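Local structure of profilin-1A (Acanthamoeba castellanii, 1ACF) at residues 45-49 with 73-77; 35-41 with 61-65. The protein binds monomeric actin, preventing its polymerization at high concentration and promoting it at low, and binds PIP2, which inhibits formation of IP3 and DG. One frame throughout, in Å; residues are numbered along the deposited sequence.

Contact 1: 45-49 with 73-77; sequences LAGAF and DDRSI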
ATOM      1  N   LEU A  45       1.766   9.287  -3.245  1.00 15.40           N
ATOM      2  CA  LEU A  45       1.703   8.469  -2.046  1.00 15.63           C
ATOM      3  C   LEU A  45       2.907   8.822  -1.157  1.00 16.36           C
ATOM      4  O   LEU A  45       2.663   9.247  -0.030  1.00 16.40           O
ATOM      5  CB  LEU A  45       1.799   6.964  -2.391  1.00 14.32           C
ATOM      6  CG  LEU A  45       1.461   5.994  -1.273  1.00 10.53           C
ATOM      7  CD1 LEU A  45       0.283   6.463  -0.452  1.00  8.49           C
ATOM      8  CD2 LEU A  45       1.177   4.638  -1.923  1.00 13.97           C
ATOM      9  N   ALA A  46       4.041   8.615  -1.827  1.00 16.59           N
ATOM     10  CA  ALA A  46       5.349   8.868  -1.133  1.00 15.95           C
ATOM     11  C   ALA A  46       5.298  10.219  -0.441  1.00 14.52           C
ATOM     12  O   ALA A  46       5.455  10.359   0.792  1.00 16.28           O
ATOM     13  CB  ALA A  46       6.442   8.645  -2.157  1.00 15.44           C
ATOM     14  N   GLY A  47       4.997  11.238  -1.225  1.00 12.33           N
ATOM     15  CA  GLY A  47       4.887  12.619  -0.835  1.00 11.01           C
ATOM     16  C   GLY A  47       4.044  12.816   0.416  1.00 10.57           C
ATOM     17  O   GLY A  47       4.392  13.584   1.340  1.00  9.35           O
ATOM     18  N   ALA A  48       2.930  12.120   0.429  1.00 11.35           N
ATOM     19  CA  ALA A  48       1.973  12.213   1.552  1.00 11.26           C
ATOM     20  C   ALA A  48       2.578  11.619   2.826  1.00 10.83           C
ATOM     21  O   ALA A  48       2.131  11.986   3.936  1.00  8.05           O
ATOM     22  CB  ALA A  48       0.643  11.601   1.146  1.00  6.23           C
ATOM     23  N   PHE A  49       3.531  10.706   2.652  1.00 11.38           N
ATOM     24  CA  PHE A  49       4.138  10.137   3.900  1.00 12.95           C
ATOM     25  C   PHE A  49       4.846  11.323   4.619  1.00 15.94           C
ATOM     26  O   PHE A  49       4.822  11.372   5.867  1.00 14.78           O
ATOM     27  CB  PHE A  49       4.949   8.905   3.701  1.00  9.98           C
ATOM     28  CG  PHE A  49       4.142   7.623   3.641  1.00  8.25           C
ATOM     29  CD1 PHE A  49       3.536   7.108   4.772  1.00  6.69           C
ATOM     30  CD2 PHE A  49       3.996   6.971   2.414  1.00  8.39           C
ATOM     31  CE1 PHE A  49       2.804   5.933   4.709  1.00  8.07           C
ATOM     32  CE2 PHE A  49       3.284   5.756   2.355  1.00  7.67           C
ATOM     33  CZ  PHE A  49       2.699   5.245   3.493  1.00  5.10           C
ATOM     34  N   ASP A  73      -0.209   9.094   8.607  1.00 12.13           N
ATOM     35  CA  ASP A  73       0.959   9.372   9.479  1.00 11.49           C
ATOM     36  C   ASP A  73       2.234   9.132   8.675  1.00 10.61           C
ATOM     37  O   ASP A  73       2.166   9.035   7.426  1.00 12.19           O
ATOM     38  CB  ASP A  73       0.842   8.699  10.807  1.00  8.34           C
ATOM     39  CG  ASP A  73       0.747   7.228  10.925  1.00  9.40           C
ATOM     40  OD1 ASP A  73       1.606   6.490  10.428  1.00  9.56           O
ATOM     41  OD2 ASP A  73      -0.130   6.697  11.633  1.00 17.65           O
ATOM     42  N   ASP A  74       3.318   9.024   9.366  1.00 13.13           N
ATOM     43  CA  ASP A  74       4.683   8.847   8.836  1.00 13.79           C
ATOM     44  C   ASP A  74       4.972   7.407   8.457  1.00 11.22           C
ATOM     45  O   ASP A  74       5.882   7.147   7.666  1.00  9.16           O
ATOM     46  CB  ASP A  74       5.724   9.381   9.850  1.00 20.39           C
ATOM     47  CG  ASP A  74       5.406  10.821  10.231  1.00 26.84           C
ATOM     48  OD1 ASP A  74       5.233  11.652   9.301  1.00 29.44           O
ATOM     49  OD2 ASP A  74       5.281  11.103  11.427  1.00 31.42           O
ATOM     50  N   ARG A  75       4.116   6.538   9.035  1.00 10.26           N
ATOM     51  CA  ARG A  75       4.319   5.115   8.689  1.00 14.04           C
ATOM     52  C   ARG A  75       3.166   4.507   7.906  1.00 10.93           C
ATOM     53  O   ARG A  75       3.410   3.694   7.006  1.00  9.96           O
ATOM     54  CB  ARG A  75       4.668   4.272   9.931  1.00 14.69           C
ATOM     55  CG  ARG A  75       4.861   2.752   9.604  1.00 12.29           C
ATOM     56  CD  ARG A  75       4.347   1.971  10.726  1.00  7.87           C
ATOM     57  NE  ARG A  75       4.375   0.595  10.705  1.00 14.51           N
ATOM     58  CZ  ARG A  75       5.176  -0.430  10.906  1.00 18.37           C
ATOM     59  NH1 ARG A  75       6.452  -0.331  11.258  1.00 15.14           N
ATOM     60  NH2 ARG A  75       4.685  -1.689  10.814  1.00 16.85           N
ATOM     61  N   SER A  76       1.939   4.899   8.185  1.00 10.58           N
ATOM     62  CA  SER A  76       0.748   4.304   7.587  1.00  8.13           C
ATOM     63  C   SER A  76      -0.308   5.208   7.032  1.00  9.47           C
ATOM     64  O   SER A  76      -0.819   5.984   7.856  1.00  9.58           O
ATOM     65  CB  SER A  76       0.023   3.597   8.781  1.00  4.35           C
ATOM     66  OG  SER A  76       0.802   2.453   9.116  1.00  5.74           O
ATOM     67  N   ILE A  77      -0.682   4.959   5.786  1.00 10.14           N
ATOM     68  CA  ILE A  77      -1.792   5.627   5.118  1.00 11.84           C
ATOM     69  C   ILE A  77      -2.841   4.553   4.696  1.00 12.17           C
ATOM     70  O   ILE A  77      -2.590   3.646   3.874  1.00 10.74           O
ATOM     71  CB  ILE A  77      -1.411   6.492   3.886  1.00 13.35           C
ATOM     72  CG1 ILE A  77      -0.661   7.785   4.336  1.00 10.90           C
ATOM     73  CG2 ILE A  77      -2.729   6.896   3.061  1.00 11.75           C
ATOM     74  CD1 ILE A  77       0.138   8.415   3.129  1.00 10.23           C
TER
HETATM   75  O   HOH W   1       1.510  11.909   6.567  1.00 23.63           O
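Asp73, whose carbonyl meets the ring of Phe49, has its OD1 gripped by two backbone N-H groups of its own turn, which joins strands 65-72 and 76-81. Arg75 N reaches Asp73 OD1 at 2.9 Å through the anti lone pair, forming an Asx turn. Ser76 N lies 2.8 Å from the same Asp73 OD1 but comes from above the carboxylate plane, a fairly straight bond at 159°. Together the two bonds fix the bend that leads into strand 76-81. Against this bend helix 39-50 lays the CD1-CE1 side of the Phe49 ring. With CG anti to the carbonyl carbon (chi1 -83°), the ring swings from the helix toward the strand. Ile77 CD1 covers one face of the Phe49 ring in a CH-pi contact, 3.9 Å from its centroid and almost on the normal. Ser76 N stands at the ring edge, near its plane, while Arg75 O lies obliquely 3.3 Å from Phe49 CE1. The same Ile77 methyl is shared, since CD1 also packs against Ala48 CB at 3.8 Å and, more loosely, Leu45 CD1. Water 1 donates to Ala48 O at 2.7 Å and weakly to Asp73 O, although several acceptors compete for its protons. On its other side the turn faces helix 106-121: Arg75 forms salt bridges to Glu114 and Asp118, and Ser76 OG bonds to Glu114. The Arg75 side chain is also about 6 Å from that of Lys115, an actin-binding site. Strand alternation at Ser76 and Ile77 thus sends a polar side chain to one helix and an apolar one to the other. The direct grip between the segments is therefore apolar, one isoleucine methyl seated on a phenyl face, while the polar bonds shape the turn from within and hold it to helix 106-121.

Contact 2: 35-41 with 61-65; sequences FAVTPAQ and DLAGV
Apolar contact comes chiefly from Val37 and Leu62. Leu62 CD1 fits against both branches of Val37, lying 3.6 Å from CG1 and equally far from CG2, as the two side chains cross at a slant. CG1 of Val37 points anti to its backbone N (chi1 169°), and CG2 falls beside that N; both methyls are thereby presented to the leucine. Gln41 CB adds a looser touch, 4.0 Å from Leu62 CD1. Farther along, Ala63 CB rests 3.7 Å from Phe35 CE1, an oblique approach to the ring. The clear polar link is water 2, which joins the two backbones, donating to Gln41 O at 2.6 Å and to Asp61 O at 3.1 Å. Beside it the extended aliphatic chain of Gln41 lies along the Asp61 carbonyl, CB being 3.3 Å from Asp61 O, and brings its end to the start of the turn. Within the segments, Thr38 is the N-cap of helix 39-50, its OG1 accepting a weak bond from Gln41 N. A type I' beta turn from Leu62 to Val65 is closed by backbone bonds in both directions between those two residues, and at the backbone angles of Gly64 a CB would be jammed against the carbonyl O of Ala63. Asp61 OD1 is hydrogen-bonded to His66 ND1 of strand 65-72. Here the turn joining strands 60-62 and 65-72, at one edge of the antiparallel sheet, meets the loop before helix 39-50 and the first turn of that helix, while Phe35 also reaches back to Gln18 and Ala20 of strand 18-23.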
ATOM      1  N   PHE A  35      -2.201  -5.370 -11.423  1.00 11.23           N
ATOM      2  CA  PHE A  35      -2.323  -4.192 -10.515  1.00  9.19           C
ATOM      3  C   PHE A  35      -1.340  -3.103 -10.983  1.00  7.92           C
ATOM      4  O   PHE A  35      -0.151  -3.342 -11.176  1.00  6.63           O
ATOM      5  CB  PHE A  35      -2.201  -4.580  -9.086  1.00  9.08           C
ATOM      6  CG  PHE A  35      -2.266  -3.462  -8.086  1.00  9.52           C
ATOM      7  CD1 PHE A  35      -3.346  -2.574  -8.095  1.00  9.77           C
ATOM      8  CD2 PHE A  35      -1.253  -3.254  -7.159  1.00  9.71           C
ATOM      9  CE1 PHE A  35      -3.496  -1.582  -7.155  1.00  8.93           C
ATOM     10  CE2 PHE A  35      -1.381  -2.265  -6.157  1.00 12.36           C
ATOM     11  CZ  PHE A  35      -2.537  -1.447  -6.151  1.00 11.22           C
ATOM     12  N   ALA A  36      -1.794  -1.877 -11.248  1.00  9.89           N
ATOM     13  CA  ALA A  36      -0.923  -0.819 -11.693  1.00 14.68           C
ATOM     14  C   ALA A  36      -1.001   0.526 -10.970  1.00 13.78           C
ATOM     15  O   ALA A  36      -1.950   1.305 -11.149  1.00 18.29           O
ATOM     16  CB  ALA A  36      -1.002  -0.597 -13.218  1.00 11.75           C
ATOM     17  N   VAL A  37       0.009   0.816 -10.198  1.00 16.63           N
ATOM     18  CA  VAL A  37       0.180   2.088  -9.470  1.00 17.84           C
ATOM     19  C   VAL A  37       1.045   2.955 -10.415  1.00 17.39           C
ATOM     20  O   VAL A  37       2.159   2.568 -10.796  1.00 21.07           O
ATOM     21  CB  VAL A  37       0.792   1.999  -8.087  1.00 15.74           C
ATOM     22  CG1 VAL A  37       1.162   3.391  -7.580  1.00 15.74           C
ATOM     23  CG2 VAL A  37      -0.103   1.313  -7.076  1.00 18.83           C
ATOM     24  N   THR A  38       0.478   4.059 -10.862  1.00 16.85           N
ATOM     25  CA  THR A  38       1.319   4.849 -11.813  1.00 19.14           C
ATOM     26  C   THR A  38       2.354   5.631 -11.041  1.00 19.53           C
ATOM     27  O   THR A  38       2.272   5.766  -9.779  1.00 19.15           O
ATOM     28  CB  THR A  38       0.395   5.610 -12.827  1.00 17.70           C
ATOM     29  OG1 THR A  38      -0.243   6.711 -12.136  1.00 19.28           O
ATOM     30  CG2 THR A  38      -0.693   4.616 -13.326  1.00 19.81           C
ATOM     31  N   PRO A  39       3.322   6.114 -11.818  1.00 16.76           N
ATOM     32  CA  PRO A  39       4.415   6.929 -11.271  1.00 17.54           C
ATOM     33  C   PRO A  39       3.800   8.076 -10.464  1.00 17.62           C
ATOM     34  O   PRO A  39       4.087   8.312  -9.282  1.00 17.25           O
ATOM     35  CB  PRO A  39       5.092   7.503 -12.519  1.00 18.05           C
ATOM     36  CG  PRO A  39       4.851   6.435 -13.562  1.00 18.62           C
ATOM     37  CD  PRO A  39       3.417   5.988 -13.264  1.00 18.61           C
ATOM     38  N   ALA A  40       2.999   8.767 -11.254  1.00 14.93           N
ATOM     39  CA  ALA A  40       2.225   9.894 -10.784  1.00 17.05           C
ATOM     40  C   ALA A  40       1.492   9.524  -9.493  1.00 17.07           C
ATOM     41  O   ALA A  40       1.630  10.298  -8.524  1.00 16.14           O
ATOM     42  CB  ALA A  40       1.282  10.322 -11.906  1.00 19.06           C
ATOM     43  N   GLN A  41       0.783   8.408  -9.481  1.00 16.05           N
ATOM     44  CA  GLN A  41       0.055   7.957  -8.309  1.00 16.15           C
ATOM     45  C   GLN A  41       1.022   7.628  -7.153  1.00 16.04           C
ATOM     46  O   GLN A  41       0.638   7.920  -6.026  1.00 14.62           O
ATOM     47  CB  GLN A  41      -0.759   6.673  -8.512  1.00 17.36           C
ATOM     48  CG  GLN A  41      -2.096   6.958  -9.174  1.00 18.17           C
ATOM     49  CD  GLN A  41      -2.694   5.710  -9.778  1.00 17.20           C
ATOM     50  OE1 GLN A  41      -3.848   5.719 -10.242  1.00 20.71           O
ATOM     51  NE2 GLN A  41      -1.877   4.673  -9.768  1.00 10.81           N
ATOM     52  N   ASP A  61      -5.545   8.310  -5.337  1.00 10.85           N
ATOM     53  CA  ASP A  61      -5.695   7.378  -6.426  1.00 15.03           C
ATOM     54  C   ASP A  61      -4.669   6.252  -6.503  1.00 12.12           C
ATOM     55  O   ASP A  61      -3.476   6.480  -6.643  1.00 13.04           O
ATOM     56  CB  ASP A  61      -5.665   8.139  -7.792  1.00 16.71           C
ATOM     57  CG  ASP A  61      -6.911   8.988  -7.993  1.00 22.10           C
ATOM     58  OD1 ASP A  61      -7.805   9.074  -7.131  1.00 18.96           O
ATOM     59  OD2 ASP A  61      -6.925   9.623  -9.079  1.00 22.09           O
ATOM     60  N   LEU A  62      -5.190   5.050  -6.568  1.00 12.30           N
ATOM     61  CA  LEU A  62      -4.341   3.857  -6.802  1.00 17.17           C
ATOM     62  C   LEU A  62      -5.054   3.049  -7.918  1.00 17.79           C
ATOM     63  O   LEU A  62      -6.207   2.655  -7.766  1.00 17.95           O
ATOM     64  CB  LEU A  62      -3.958   3.124  -5.547  1.00 21.81           C
ATOM     65  CG  LEU A  62      -2.742   3.481  -4.701  1.00 25.84           C
ATOM     66  CD1 LEU A  62      -1.631   4.171  -5.504  1.00 21.08           C
ATOM     67  CD2 LEU A  62      -3.103   4.329  -3.481  1.00 26.73           C
ATOM     68  N   ALA A  63      -4.374   2.891  -9.042  1.00 18.43           N
ATOM     69  CA  ALA A  63      -4.810   2.139 -10.198  1.00 20.01           C
ATOM     70  C   ALA A  63      -6.293   2.311 -10.477  1.00 21.23           C
ATOM     71  O   ALA A  63      -7.072   1.331 -10.393  1.00 24.01           O
ATOM     72  CB  ALA A  63      -4.460   0.650  -9.969  1.00 16.28           C
ATOM     73  N   GLY A  64      -6.729   3.537 -10.754  1.00 21.59           N
ATOM     74  CA  GLY A  64      -8.147   3.757 -11.058  1.00 19.72           C
ATOM     75  C   GLY A  64      -9.150   3.819  -9.949  1.00 19.49           C
ATOM     76  O   GLY A  64     -10.342   4.163 -10.217  1.00 21.45           O
ATOM     77  N   VAL A  65      -8.785   3.520  -8.702  1.00 13.89           N
ATOM     78  CA  VAL A  65      -9.754   3.659  -7.634  1.00 12.49           C
ATOM     79  C   VAL A  65      -9.416   4.883  -6.794  1.00 13.26           C
ATOM     80  O   VAL A  65      -8.246   5.041  -6.360  1.00 18.46           O
ATOM     81  CB  VAL A  65      -9.836   2.404  -6.762  1.00 12.42           C
ATOM     82  CG1 VAL A  65     -10.970   2.545  -5.772  1.00  7.45           C
ATOM     83  CG2 VAL A  65      -9.842   1.127  -7.547  1.00 12.02           C
TER
HETATM   84  O   HOH W   2      -1.705   8.400  -4.920  1.00 11.02           O

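Contacts 1 and 2 lie about 15 Å apart, centre to centre, and both use helix 39-50: contact 2 at its N-terminal end and the loop before it, contact 1 farther along. Their segments alternate in the chain, in the order 35-41, 45-49, 61-65, 73-77. Both reach the same antiparallel sheet. Contact 2 meets strand 60-62, one of its two outermost strands, and contact 1 meets strand 76-81, with strand 65-72 lying between these two in the sheet. One helix is thus held against the sheet at two places, as in the profilin fold, where helices pack on both faces of a central sheet; from the other side, helix 106-121 meets the turn of contact 1.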